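PDB 3AF6: transcription termination factor FttA from Pyrococcus horikoshii, which probably terminates transcription by cutting nascent RNA, as a zinc-dependent ribonuclease of the metallo-beta-lactamase superfamily and beta-CASP family. Local coordinates for residues Arg198-Ser203 with Thr616-Pro621; Leu215-Val220 with Ile253-His258; Leu337-Ala342 with Ala349-His354; Gly366-Ile371 with Val390-Tyr395; Gly396-Ile401 with Ala595-Leu600. All blocks are in the same frame, centred on the assembly; numbering follows the deposited sequence.

How the contacts relate
From the N terminus, the loop 198-203 opens contact 1, which closes only at 616-621, so that the four other contacts nest inside it. These follow one another in series without crossing. Contact 2 joins neighbouring strands 213-216 and 251-253 of one seven-stranded sheet; contact 3 is a hairpin of the other, and Ile253 packs against it. Contact 4 sets the Asp367 loop against the end of strand 388-392, which neighbours strand 613-617 of contact 1. Contact 5 closes a loop of nearly two hundred residues that includes the beta-CASP region, bringing helix 597-606 back beside contact 4. Contacts 1, 2 and 4 supply ligands to the two zinc ions.

Contact 1: residues Arg198-Ser203 with Thr616-Pro621; sequences REVGRS and TVHGEP. With ZN (zinc ion), chain J.
Val200 and His618 cross obliquely beside the dinuclear zinc site of the metallo-beta-lactamase fold, where loop 198-203 meets the turn leaving strand 613-617. The two methyls of the valine serve different neighbours. With CG1 anti to the backbone N (chi1 165°), that methyl comes to the imidazole at a slant, 4.1 Å from His618 CE1, while Val200 CG2 lies 3.8 Å from Gly619 CA; a small branched residue over a glycine lets the backbones come close. Ser203 approaches the ring differently: its OG lies at the edge, in the ring plane, 3.5 Å from His618 CD2. The imidazole is thus touched at two of its carbons, and His618 NE2 binds zinc at 2.5 Å, a site completed by Asp260, His261 and Asp367. One residue earlier than Val200, Glu199 O accepts a weak bond from Gly619 N, while the Glu199 carboxylate is held in a side-on salt bridge by Arg202 and also accepts from Gly196 N. A water links the first residues of the two segments, accepting from Arg198 N at 2.8 Å and donating to Thr616 O.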
# COMPACT_ATOMS: atom_id res chain seq x y z
N ARG A 198 -14.47 -7.62 -14.20
CA ARG A 198 -15.36 -6.91 -15.12
C ARG A 198 -15.92 -5.62 -14.53
O ARG A 198 -16.98 -5.14 -14.93
CB ARG A 198 -16.52 -7.82 -15.57
CG ARG A 198 -16.19 -8.69 -16.77
CD ARG A 198 -17.42 -9.44 -17.28
NE ARG A 198 -17.08 -10.49 -18.23
CZ ARG A 198 -16.91 -10.31 -19.54
NH1 ARG A 198 -17.06 -9.10 -20.07
NH2 ARG A 198 -16.57 -11.34 -20.31
N GLU A 199 -15.19 -5.05 -13.57
CA GLU A 199 -15.61 -3.81 -12.94
C GLU A 199 -14.39 -3.18 -12.27
O GLU A 199 -13.38 -3.84 -12.07
CB GLU A 199 -16.70 -4.10 -11.89
CG GLU A 199 -16.18 -4.35 -10.47
CD GLU A 199 -17.20 -5.02 -9.54
OE1 GLU A 199 -18.39 -4.63 -9.53
OE2 GLU A 199 -16.81 -5.93 -8.78
N VAL A 200 -14.48 -1.89 -11.97
CA VAL A 200 -13.41 -1.19 -11.26
C VAL A 200 -13.93 -1.14 -9.83
O VAL A 200 -15.13 -0.93 -9.61
CB VAL A 200 -13.23 0.25 -11.78
CG1 VAL A 200 -12.40 1.06 -10.81
CG2 VAL A 200 -12.57 0.25 -13.16
N GLY A 201 -13.08 -1.37 -8.84
CA GLY A 201 -13.60 -1.30 -7.48
C GLY A 201 -13.84 -2.60 -6.75
O GLY A 201 -14.08 -3.65 -7.35
N ARG A 202 -13.78 -2.51 -5.42
CA ARG A 202 -13.96 -3.63 -4.51
C ARG A 202 -13.20 -4.89 -4.92
O ARG A 202 -13.71 -6.01 -4.75
CB ARG A 202 -15.46 -3.95 -4.32
CG ARG A 202 -16.18 -4.42 -5.57
CD ARG A 202 -17.54 -4.99 -5.24
NE ARG A 202 -18.29 -5.26 -6.46
CZ ARG A 202 -19.52 -5.77 -6.49
NH1 ARG A 202 -20.15 -6.06 -5.36
NH2 ARG A 202 -20.12 -5.98 -7.65
N SER A 203 -11.97 -4.71 -5.41
CA SER A 203 -11.10 -5.81 -5.83
C SER A 203 -11.02 -6.83 -4.71
O SER A 203 -10.81 -6.46 -3.55
CB SER A 203 -9.68 -5.31 -6.15
OG SER A 203 -9.55 -4.83 -7.47
N THR A 616 -7.76 -10.88 -17.54
CA THR A 616 -7.92 -9.45 -17.41
C THR A 616 -9.06 -9.09 -16.46
O THR A 616 -10.17 -9.63 -16.55
CB THR A 616 -8.19 -8.81 -18.77
OG1 THR A 616 -9.36 -9.39 -19.34
CG2 THR A 616 -7.01 -9.04 -19.69
N VAL A 617 -8.78 -8.17 -15.55
CA VAL A 617 -9.74 -7.73 -14.55
C VAL A 617 -9.59 -6.24 -14.29
O VAL A 617 -8.86 -5.55 -14.99
CB VAL A 617 -9.53 -8.47 -13.21
CG1 VAL A 617 -9.67 -9.97 -13.41
CG2 VAL A 617 -8.15 -8.13 -12.64
N HIS A 618 -10.31 -5.76 -13.27
CA HIS A 618 -10.26 -4.36 -12.85
C HIS A 618 -10.37 -3.37 -14.01
O HIS A 618 -9.42 -2.67 -14.34
CB HIS A 618 -8.95 -4.14 -12.08
CG HIS A 618 -8.88 -2.84 -11.35
ND1 HIS A 618 -8.81 -1.62 -12.00
CD2 HIS A 618 -8.82 -2.56 -10.03
CE1 HIS A 618 -8.71 -0.65 -11.11
NE2 HIS A 618 -8.71 -1.19 -9.91
N GLY A 619 -11.54 -3.32 -14.62
CA GLY A 619 -11.78 -2.41 -15.72
C GLY A 619 -13.25 -2.47 -16.08
O GLY A 619 -13.92 -3.42 -15.72
N GLU A 620 -13.77 -1.46 -16.76
CA GLU A 620 -15.16 -1.53 -17.16
C GLU A 620 -15.29 -2.82 -17.96
O GLU A 620 -14.32 -3.31 -18.55
CB GLU A 620 -15.53 -0.31 -18.01
CG GLU A 620 -15.46 0.99 -17.23
CD GLU A 620 -15.69 2.22 -18.10
OE1 GLU A 620 -15.37 3.33 -17.62
OE2 GLU A 620 -16.17 2.08 -19.25
N PRO A 621 -16.50 -3.41 -17.99
CA PRO A 621 -16.71 -4.66 -18.72
C PRO A 621 -16.14 -4.71 -20.14
O PRO A 621 -15.41 -5.64 -20.46
CB PRO A 621 -18.23 -4.82 -18.69
CG PRO A 621 -18.60 -4.18 -17.38
CD PRO A 621 -17.75 -2.92 -17.37
ZN ZN J . -7.84 0.10 -7.95
O HOH W 1 -12.52 -9.36 -15.30

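Contact 2: residues Leu215-Val220 with Ile253-His258; sequences LVDFGV and IITHAH. With ZN (zinc ion), chain I.
Asp217 OD2 is gripped by two donors, Thr255 OG1 at 3.0 Å and ND1 of His261, while the other oxygen, Asp217 OD1, takes the Thr255 backbone N at 2.7 Å. Asp217 thereby braces the start of the HxHxDH zinc-binding motif of the metallo-beta-lactamase fold, His256 to His261. Both bonds from Thr255 use syn lone pairs, so the carboxylate meets the threonine with its two oxygens together, the side chains crossing at about a right angle. An aspartate suits the place because its short chain offers two acceptors to one residue; threonine suits its own because OG1, lying between the backbone N and carbonyl carbon (chi1 64°), donates to Asp217 and accepts from His256 ND1.

Upstream, Val216 and Ile253 form a parallel bridge between strands 213-216 and 251-253: Ile253 N donates to Leu215 O, and Asp217 N to Ile253 O at 2.6 Å. Ile254 CD1 packs 3.8 Å from Asp217 CA, covering the acid with hydrocarbon. This buried second shell probably steadies the histidines. Since His256 ND1 is engaged by Thr255, the opposite nitrogen is left for metal: His256 NE2 binds zinc at 2.2 Å, and His258 contributes ND1 at 2.5 Å.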
# COMPACT_ATOMS: atom_id res chain seq x y z
N LEU A 215 -6.63 -14.54 0.34
CA LEU A 215 -7.42 -13.48 -0.25
C LEU A 215 -6.47 -12.41 -0.78
O LEU A 215 -5.62 -11.91 -0.04
CB LEU A 215 -8.33 -12.88 0.82
CG LEU A 215 -9.47 -11.94 0.41
CD1 LEU A 215 -10.27 -12.56 -0.73
CD2 LEU A 215 -10.37 -11.68 1.62
N VAL A 216 -6.58 -12.10 -2.06
CA VAL A 216 -5.73 -11.05 -2.63
C VAL A 216 -6.60 -9.82 -2.76
O VAL A 216 -7.50 -9.76 -3.60
CB VAL A 216 -5.15 -11.44 -4.00
CG1 VAL A 216 -4.37 -10.26 -4.58
CG2 VAL A 216 -4.24 -12.63 -3.83
N ASP A 217 -6.32 -8.84 -1.91
CA ASP A 217 -7.07 -7.60 -1.82
C ASP A 217 -8.48 -7.83 -1.29
O ASP A 217 -8.99 -8.95 -1.30
CB ASP A 217 -7.12 -6.87 -3.17
CG ASP A 217 -5.78 -6.22 -3.53
OD1 ASP A 217 -4.93 -6.07 -2.62
OD2 ASP A 217 -5.59 -5.86 -4.71
N PHE A 218 -9.07 -6.76 -0.78
CA PHE A 218 -10.41 -6.78 -0.24
C PHE A 218 -10.82 -5.32 -0.16
O PHE A 218 -10.75 -4.68 0.90
CB PHE A 218 -10.43 -7.40 1.15
CG PHE A 218 -11.77 -7.98 1.54
CD1 PHE A 218 -12.31 -9.04 0.82
CD2 PHE A 218 -12.48 -7.45 2.61
CE1 PHE A 218 -13.54 -9.58 1.17
CE2 PHE A 218 -13.72 -7.98 2.96
CZ PHE A 218 -14.25 -9.04 2.25
N GLY A 219 -11.23 -4.79 -1.31
CA GLY A 219 -11.60 -3.40 -1.37
C GLY A 219 -13.09 -3.18 -1.22
O GLY A 219 -13.90 -4.11 -1.09
N VAL A 220 -13.42 -1.90 -1.25
CA VAL A 220 -14.78 -1.42 -1.15
C VAL A 220 -14.91 -0.48 -2.33
O VAL A 220 -13.92 -0.08 -2.93
CB VAL A 220 -14.99 -0.63 0.16
CG1 VAL A 220 -14.00 0.52 0.22
CG2 VAL A 220 -16.41 -0.10 0.23
N ILE A 253 -3.64 -10.63 1.30
CA ILE A 253 -2.51 -9.89 0.78
C ILE A 253 -3.05 -8.61 0.15
O ILE A 253 -4.09 -8.65 -0.51
CB ILE A 253 -1.77 -10.69 -0.32
CG1 ILE A 253 -1.49 -12.11 0.19
CG2 ILE A 253 -0.47 -10.00 -0.69
CD1 ILE A 253 -0.87 -13.01 -0.83
N ILE A 254 -2.37 -7.49 0.34
CA ILE A 254 -2.83 -6.25 -0.24
C ILE A 254 -1.83 -5.69 -1.26
O ILE A 254 -0.67 -5.46 -0.92
CB ILE A 254 -3.10 -5.20 0.85
CG1 ILE A 254 -4.08 -5.78 1.89
CG2 ILE A 254 -3.65 -3.92 0.22
CD1 ILE A 254 -5.41 -6.32 1.33
N THR A 255 -2.28 -5.46 -2.49
CA THR A 255 -1.42 -4.91 -3.55
C THR A 255 -1.00 -3.47 -3.25
O THR A 255 0.17 -3.11 -3.43
CB THR A 255 -2.12 -4.93 -4.92
OG1 THR A 255 -3.26 -4.06 -4.90
CG2 THR A 255 -2.57 -6.32 -5.28
N HIS A 256 -1.96 -2.64 -2.84
CA HIS A 256 -1.65 -1.26 -2.50
C HIS A 256 -2.70 -0.61 -1.61
O HIS A 256 -3.81 -1.12 -1.45
CB HIS A 256 -1.37 -0.41 -3.73
CG HIS A 256 -2.56 -0.13 -4.59
ND1 HIS A 256 -3.07 -1.05 -5.49
CD2 HIS A 256 -3.29 1.00 -4.76
CE1 HIS A 256 -4.05 -0.50 -6.18
NE2 HIS A 256 -4.21 0.75 -5.75
N ALA A 257 -2.35 0.53 -1.04
CA ALA A 257 -3.19 1.22 -0.08
C ALA A 257 -4.58 1.78 -0.42
O ALA A 257 -5.37 1.98 0.49
CB ALA A 257 -2.37 2.31 0.57
N HIS A 258 -4.89 2.04 -1.69
CA HIS A 258 -6.20 2.60 -1.99
C HIS A 258 -7.38 1.79 -1.44
O HIS A 258 -7.30 0.57 -1.30
CB HIS A 258 -6.34 2.84 -3.49
CG HIS A 258 -5.63 4.06 -3.96
ND1 HIS A 258 -5.41 4.34 -5.29
CD2 HIS A 258 -5.07 5.09 -3.27
CE1 HIS A 258 -4.75 5.49 -5.40
NE2 HIS A 258 -4.54 5.96 -4.19
ZN ZN I . -4.96 2.48 -6.96

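Contact 3: residues Leu337-Ala342 with Ala349-His354; sequences LTLHNA and AIVHLH
Leu337 CD1 fits between two side chains of the facing strand, 3.6 Å from Val351 CG1 and 3.8 Å from Leu353 CD2. Leu339 and Val351 instead lie side by side, pointing the same way, with Leu339 CD2 3.6 Å from Val351 CG2. Branched aliphatics suit this face of the hairpin, because Ile253 of the other sheet packs on all four. The other face, with Thr338, His340, Ile350 and His352, is mixed: Ile350 CG1 packs 3.7 Å from Ala342 CB, His352 CB comes to the edge of the His340 ring, and a water joins Thr338 OG1, 2.8 Å away, to His352 ND1. His352 NE2 is bonded to Arg385 O beyond the strands. Phe383 meets both imidazole rings. What sets all these side chains in pairs is the antiparallel ladder, in which Thr338 with His352 and His340 with Ile350 are hydrogen-bonded pairs, Ile350 N reaching His340 O at 2.6 Å. The chemistry implies a two-faced hairpin, one side joining the sheets through hydrocarbon, the other using imidazoles for aromatic and polar contacts.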
# COMPACT_ATOMS: atom_id res chain seq x y z
N LEU A 337 4.85 -16.65 -1.08
CA LEU A 337 4.66 -15.27 -1.51
C LEU A 337 5.91 -14.44 -1.73
O LEU A 337 6.89 -14.56 -1.00
CB LEU A 337 3.77 -14.54 -0.50
CG LEU A 337 3.56 -13.03 -0.70
CD1 LEU A 337 2.64 -12.78 -1.90
CD2 LEU A 337 2.95 -12.44 0.56
N THR A 338 5.84 -13.59 -2.74
CA THR A 338 6.90 -12.67 -3.07
C THR A 338 6.17 -11.47 -3.65
O THR A 338 5.28 -11.64 -4.48
CB THR A 338 7.87 -13.19 -4.15
OG1 THR A 338 8.41 -14.46 -3.76
CG2 THR A 338 9.03 -12.21 -4.33
N LEU A 339 6.52 -10.27 -3.20
CA LEU A 339 5.91 -9.05 -3.70
C LEU A 339 6.94 -8.33 -4.57
O LEU A 339 8.14 -8.35 -4.28
CB LEU A 339 5.50 -8.14 -2.55
CG LEU A 339 4.47 -8.67 -1.56
CD1 LEU A 339 4.24 -7.60 -0.48
CD2 LEU A 339 3.17 -9.00 -2.28
N HIS A 340 6.47 -7.70 -5.64
CA HIS A 340 7.33 -6.98 -6.56
C HIS A 340 6.74 -5.60 -6.83
O HIS A 340 5.54 -5.37 -6.64
CB HIS A 340 7.47 -7.74 -7.89
CG HIS A 340 8.24 -9.02 -7.77
ND1 HIS A 340 9.57 -9.05 -7.44
CD2 HIS A 340 7.86 -10.30 -7.94
CE1 HIS A 340 9.98 -10.31 -7.40
NE2 HIS A 340 8.96 -11.09 -7.70
N ASN A 341 7.58 -4.68 -7.28
CA ASN A 341 7.10 -3.34 -7.56
C ASN A 341 6.09 -3.24 -8.71
O ASN A 341 6.30 -3.79 -9.78
CB ASN A 341 8.28 -2.42 -7.82
CG ASN A 341 7.86 -1.14 -8.46
OD1 ASN A 341 8.04 -0.94 -9.66
ND2 ASN A 341 7.25 -0.27 -7.66
N ALA A 342 5.01 -2.51 -8.47
CA ALA A 342 3.98 -2.33 -9.49
C ALA A 342 4.02 -0.92 -10.07
O ALA A 342 3.30 -0.61 -11.02
CB ALA A 342 2.60 -2.61 -8.89
N ALA A 349 2.43 -3.17 -4.95
CA ALA A 349 3.07 -4.42 -5.31
C ALA A 349 2.30 -5.33 -6.24
O ALA A 349 1.07 -5.36 -6.24
CB ALA A 349 3.42 -5.20 -4.04
N ILE A 350 3.04 -6.07 -7.05
CA ILE A 350 2.45 -7.07 -7.91
C ILE A 350 2.62 -8.26 -6.99
O ILE A 350 3.69 -8.43 -6.40
CB ILE A 350 3.28 -7.29 -9.19
CG1 ILE A 350 3.16 -6.07 -10.10
CG2 ILE A 350 2.83 -8.59 -9.89
CD1 ILE A 350 4.04 -6.12 -11.34
N VAL A 351 1.56 -9.06 -6.81
CA VAL A 351 1.64 -10.21 -5.93
C VAL A 351 1.94 -11.47 -6.71
O VAL A 351 1.24 -11.80 -7.66
CB VAL A 351 0.32 -10.39 -5.15
CG1 VAL A 351 0.34 -11.70 -4.38
CG2 VAL A 351 0.13 -9.22 -4.21
N HIS A 352 2.98 -12.19 -6.30
CA HIS A 352 3.37 -13.42 -6.99
C HIS A 352 3.18 -14.62 -6.08
O HIS A 352 3.72 -14.67 -4.97
CB HIS A 352 4.83 -13.33 -7.46
CG HIS A 352 5.30 -14.55 -8.20
ND1 HIS A 352 5.69 -15.71 -7.56
CD2 HIS A 352 5.40 -14.80 -9.53
CE1 HIS A 352 6.01 -16.62 -8.47
NE2 HIS A 352 5.84 -16.09 -9.67
N LEU A 353 2.42 -15.60 -6.55
CA LEU A 353 2.19 -16.78 -5.74
C LEU A 353 2.79 -18.02 -6.38
O LEU A 353 2.44 -18.41 -7.50
CB LEU A 353 0.69 -16.99 -5.49
CG LEU A 353 -0.02 -15.91 -4.67
CD1 LEU A 353 -1.45 -16.35 -4.38
CD2 LEU A 353 0.73 -15.67 -3.36
N HIS A 354 3.73 -18.60 -5.65
CA HIS A 354 4.40 -19.82 -6.06
C HIS A 354 3.62 -20.91 -5.32
O HIS A 354 3.76 -21.06 -4.11
CB HIS A 354 5.86 -19.75 -5.59
CG HIS A 354 6.61 -21.04 -5.72
ND1 HIS A 354 6.74 -21.70 -6.92
CD2 HIS A 354 7.25 -21.79 -4.80
CE1 HIS A 354 7.43 -22.81 -6.73
NE2 HIS A 354 7.75 -22.89 -5.46
O HOH W 2 6.79 -16.39 -5.02

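Contact 4: residues Gly366-Ile371 with Val390-Tyr395; sequences GDFKFI and VMESTY. With ZN (zinc ion), chain J.
The Glu392 carboxylate makes the polar contact with the loop 366-371: its OE2 accepts from Phe368 N at 3.0 Å through the anti lone pair, and also forms a hydrogen bond with His594 ND1. Its other oxygen, OE1, is held from within its own turn by the Thr394 hydroxyl and by Thr394 N at 3.1 Å. With both oxygens engaged, the carboxylate's rotation is fixed.

Charge comes next. Asp367 OD2 stands 3.3 Å from Glu392 OE2, two acceptors with their carboxylate planes 50° apart; the donors around Glu392 and the zinc, bound by Asp367 OD1 at 2.5 Å, probably offset the repulsion. Asp367 is the bridging acid of the metallo-beta-lactamase site, a ligand of both zinc ions, and its short side chain is carried on a loop beyond strand 360-364. Gly366, with positive phi, lets the chain turn just before it.

The apolar contacts involve Met391 and the hydrocarbon part of Glu392. The Phe368 ring stands at 85° to the carboxylate, with its CD1 3.7 Å from Glu392 CG. Flexible Met391, bent at its last torsion (chi3 -57°), brings CE to the ring's edge, 3.9 Å from Phe368 CZ.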
# COMPACT_ATOMS: atom_id res chain seq x y z
N GLY A 366 -2.62 -6.09 -9.61
CA GLY A 366 -3.11 -4.98 -8.83
C GLY A 366 -3.10 -3.83 -9.83
O GLY A 366 -3.31 -4.04 -11.03
N ASP A 367 -2.87 -2.60 -9.38
CA ASP A 367 -2.81 -1.51 -10.33
C ASP A 367 -1.33 -1.31 -10.60
O ASP A 367 -0.51 -1.39 -9.67
CB ASP A 367 -3.43 -0.25 -9.75
CG ASP A 367 -4.94 -0.28 -9.77
OD1 ASP A 367 -5.56 0.45 -8.98
OD2 ASP A 367 -5.53 -1.03 -10.58
N PHE A 368 -0.98 -1.08 -11.86
CA PHE A 368 0.42 -0.88 -12.21
C PHE A 368 0.64 0.10 -13.34
O PHE A 368 -0.25 0.38 -14.13
CB PHE A 368 1.10 -2.21 -12.55
CG PHE A 368 0.75 -2.76 -13.91
CD1 PHE A 368 -0.46 -3.44 -14.11
CD2 PHE A 368 1.64 -2.64 -14.98
CE1 PHE A 368 -0.77 -4.00 -15.34
CE2 PHE A 368 1.34 -3.20 -16.23
CZ PHE A 368 0.13 -3.88 -16.41
N LYS A 369 1.85 0.62 -13.39
CA LYS A 369 2.24 1.58 -14.42
C LYS A 369 3.50 0.97 -15.05
O LYS A 369 4.36 0.44 -14.34
CB LYS A 369 2.53 2.93 -13.74
CG LYS A 369 2.76 4.11 -14.68
CD LYS A 369 1.52 4.50 -15.49
CE LYS A 369 1.91 5.51 -16.57
NZ LYS A 369 0.77 6.06 -17.33
N PHE A 370 3.61 1.00 -16.38
CA PHE A 370 4.79 0.39 -17.00
C PHE A 370 5.74 1.33 -17.75
O PHE A 370 6.31 0.99 -18.78
CB PHE A 370 4.36 -0.77 -17.91
CG PHE A 370 5.44 -1.80 -18.15
CD1 PHE A 370 6.27 -2.22 -17.11
CD2 PHE A 370 5.62 -2.35 -19.43
CE1 PHE A 370 7.27 -3.18 -17.33
CE2 PHE A 370 6.61 -3.31 -19.66
CZ PHE A 370 7.44 -3.72 -18.61
N ILE A 371 5.88 2.54 -17.21
CA ILE A 371 6.80 3.55 -17.72
C ILE A 371 7.19 4.32 -16.47
O ILE A 371 6.53 4.21 -15.44
CB ILE A 371 6.16 4.53 -18.75
CG1 ILE A 371 5.03 5.34 -18.08
CG2 ILE A 371 5.70 3.77 -19.99
CD1 ILE A 371 4.35 6.34 -19.02
N VAL A 390 -2.76 -12.36 -13.80
CA VAL A 390 -4.03 -11.67 -13.62
C VAL A 390 -3.62 -10.21 -13.67
O VAL A 390 -2.83 -9.78 -12.83
CB VAL A 390 -4.67 -11.97 -12.22
CG1 VAL A 390 -6.02 -11.29 -12.12
CG2 VAL A 390 -4.79 -13.47 -12.00
N MET A 391 -4.14 -9.46 -14.64
CA MET A 391 -3.76 -8.06 -14.79
C MET A 391 -4.93 -7.08 -14.83
O MET A 391 -6.03 -7.44 -15.22
CB MET A 391 -2.89 -7.88 -16.05
CG MET A 391 -3.64 -8.06 -17.37
SD MET A 391 -2.57 -8.01 -18.85
CE MET A 391 -1.78 -6.42 -18.67
N GLU A 392 -4.67 -5.82 -14.45
CA GLU A 392 -5.71 -4.81 -14.46
C GLU A 392 -6.04 -4.35 -15.89
O GLU A 392 -5.28 -4.59 -16.82
CB GLU A 392 -5.30 -3.62 -13.59
CG GLU A 392 -4.15 -2.80 -14.12
CD GLU A 392 -4.39 -1.30 -13.99
OE1 GLU A 392 -5.34 -0.80 -14.62
OE2 GLU A 392 -3.63 -0.62 -13.26
N SER A 393 -7.19 -3.69 -16.07
CA SER A 393 -7.62 -3.23 -17.39
C SER A 393 -8.26 -1.85 -17.36
O SER A 393 -9.05 -1.53 -18.25
CB SER A 393 -8.64 -4.21 -17.98
OG SER A 393 -8.32 -5.56 -17.66
N THR A 394 -7.93 -1.03 -16.37
CA THR A 394 -8.52 0.30 -16.28
C THR A 394 -8.52 1.02 -17.63
O THR A 394 -9.48 1.69 -17.98
CB THR A 394 -7.77 1.17 -15.26
OG1 THR A 394 -7.50 0.42 -14.08
CG2 THR A 394 -8.63 2.37 -14.89
N TYR A 395 -7.43 0.89 -18.38
CA TYR A 395 -7.37 1.54 -19.69
C TYR A 395 -7.20 0.46 -20.76
O TYR A 395 -6.48 0.65 -21.75
CB TYR A 395 -6.21 2.54 -19.73
CG TYR A 395 -6.47 3.80 -18.93
CD1 TYR A 395 -6.44 3.78 -17.54
CD2 TYR A 395 -6.80 5.00 -19.57
CE1 TYR A 395 -6.73 4.94 -16.80
CE2 TYR A 395 -7.09 6.15 -18.84
CZ TYR A 395 -7.06 6.11 -17.46
OH TYR A 395 -7.36 7.25 -16.73
ZN ZN J . -7.84 0.10 -7.95

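Contact 5: residues Gly396-Ile401 with Ala595-Leu600; sequences GGANDI and ADRREL
A type I turn from Gly397 to Asp400 presents Asp400 O to the first turn of helix 597-606, where Arg597 N donates to it at 2.9 Å with an angle of 169° at the hydrogen. The Arg597 side chain leaves with CG anti to its N (chi1 165°) and then bends at chi2 and chi3, laying its guanidinium along the turn. Arg597 NE donates to Gly396 O at 3.2 Å, from above the carbonyl plane, and weakly to Gly397 O. Over one face of the group lies Ala398, whose CA is 3.5 Å from Arg597 CZ; alanine is small enough to admit this. Arg597 NH1 reaches on to Asp626 in a salt bridge. Glycine suits position 397, since a CB there would meet Asp400 OD2. Leu600 CD1 packs 3.8 Å from Gly396 CA. Asp596 N-caps the helix, its OD1 accepting from Glu599 N in a capping box whose return bond is weak. Backbone carbonyls of Gly396, Gly397 and Asp400 thus serve as acceptors for a helix start and an arginine, tying together the chain's exit toward the beta-CASP region and its return to the metallo-beta-lactamase fold.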
# COMPACT_ATOMS: atom_id res chain seq x y z
N GLY A 396 -7.88 -0.66 -20.55
CA GLY A 396 -7.81 -1.78 -21.47
C GLY A 396 -8.43 -1.55 -22.84
O GLY A 396 -8.24 -2.37 -23.75
N GLY A 397 -9.18 -0.46 -22.99
CA GLY A 397 -9.80 -0.16 -24.27
C GLY A 397 -8.75 0.06 -25.35
O GLY A 397 -7.61 0.42 -25.05
N ALA A 398 -9.15 -0.16 -26.60
CA ALA A 398 -8.24 0.00 -27.74
C ALA A 398 -7.84 1.46 -27.97
O ALA A 398 -6.76 1.74 -28.49
CB ALA A 398 -8.88 -0.57 -29.01
N ASN A 399 -8.71 2.38 -27.58
CA ASN A 399 -8.40 3.80 -27.77
C ASN A 399 -8.02 4.47 -26.46
O ASN A 399 -7.94 5.69 -26.39
CB ASN A 399 -9.61 4.52 -28.38
CG ASN A 399 -9.92 4.05 -29.80
OD1 ASN A 399 -11.04 4.20 -30.28
ND2 ASN A 399 -8.93 3.48 -30.48
N ASP A 400 -7.79 3.68 -25.41
CA ASP A 400 -7.45 4.26 -24.12
C ASP A 400 -5.97 4.60 -23.99
O ASP A 400 -5.27 4.05 -23.15
CB ASP A 400 -7.87 3.34 -22.98
CG ASP A 400 -9.37 3.12 -22.94
OD1 ASP A 400 -10.12 3.98 -23.46
OD2 ASP A 400 -9.82 2.11 -22.37
N ILE A 401 -5.52 5.51 -24.85
CA ILE A 401 -4.14 5.98 -24.81
C ILE A 401 -4.13 7.27 -24.00
O ILE A 401 -4.85 8.22 -24.31
CB ILE A 401 -3.57 6.27 -26.23
CG1 ILE A 401 -3.25 4.97 -26.96
CG2 ILE A 401 -2.32 7.11 -26.13
CD1 ILE A 401 -4.44 4.29 -27.56
N ALA A 595 -1.30 2.00 -16.19
CA ALA A 595 -0.70 1.76 -17.49
C ALA A 595 -1.82 2.03 -18.50
O ALA A 595 -2.97 1.63 -18.26
CB ALA A 595 -0.22 0.33 -17.61
N ASP A 596 -1.53 2.72 -19.59
CA ASP A 596 -2.59 2.97 -20.56
C ASP A 596 -2.65 1.78 -21.52
O ASP A 596 -1.90 0.81 -21.34
CB ASP A 596 -2.36 4.31 -21.26
CG ASP A 596 -1.32 4.24 -22.36
OD1 ASP A 596 -0.51 3.28 -22.41
OD2 ASP A 596 -1.33 5.20 -23.18
N ARG A 597 -3.53 1.82 -22.52
CA ARG A 597 -3.68 0.71 -23.45
C ARG A 597 -2.34 0.20 -23.97
O ARG A 597 -2.01 -0.98 -23.81
CB ARG A 597 -4.58 1.11 -24.63
CG ARG A 597 -4.53 0.17 -25.86
CD ARG A 597 -4.70 -1.30 -25.49
NE ARG A 597 -5.95 -1.87 -25.99
CZ ARG A 597 -6.05 -2.65 -27.06
NH1 ARG A 597 -7.23 -3.12 -27.43
NH2 ARG A 597 -4.97 -2.98 -27.77
N ARG A 598 -1.55 1.10 -24.56
CA ARG A 598 -0.25 0.75 -25.10
C ARG A 598 0.65 0.10 -24.03
O ARG A 598 1.31 -0.90 -24.29
CB ARG A 598 0.42 2.01 -25.67
CG ARG A 598 1.75 1.80 -26.36
CD ARG A 598 2.32 3.17 -26.77
NE ARG A 598 3.57 3.11 -27.53
CZ ARG A 598 4.71 2.55 -27.10
NH1 ARG A 598 4.77 1.97 -25.90
NH2 ARG A 598 5.79 2.59 -27.87
N GLU A 599 0.68 0.68 -22.83
CA GLU A 599 1.50 0.14 -21.76
C GLU A 599 1.08 -1.26 -21.36
O GLU A 599 1.93 -2.11 -21.10
CB GLU A 599 1.43 1.04 -20.51
CG GLU A 599 1.97 2.42 -20.68
CD GLU A 599 1.96 3.19 -19.38
OE1 GLU A 599 2.60 2.72 -18.40
OE2 GLU A 599 1.30 4.25 -19.33
N LEU A 600 -0.23 -1.49 -21.28
CA LEU A 600 -0.72 -2.80 -20.89
C LEU A 600 -0.28 -3.83 -21.92
O LEU A 600 0.25 -4.88 -21.57
CB LEU A 600 -2.24 -2.79 -20.73
CG LEU A 600 -2.87 -1.92 -19.62
CD1 LEU A 600 -4.37 -1.88 -19.84
CD2 LEU A 600 -2.54 -2.45 -18.23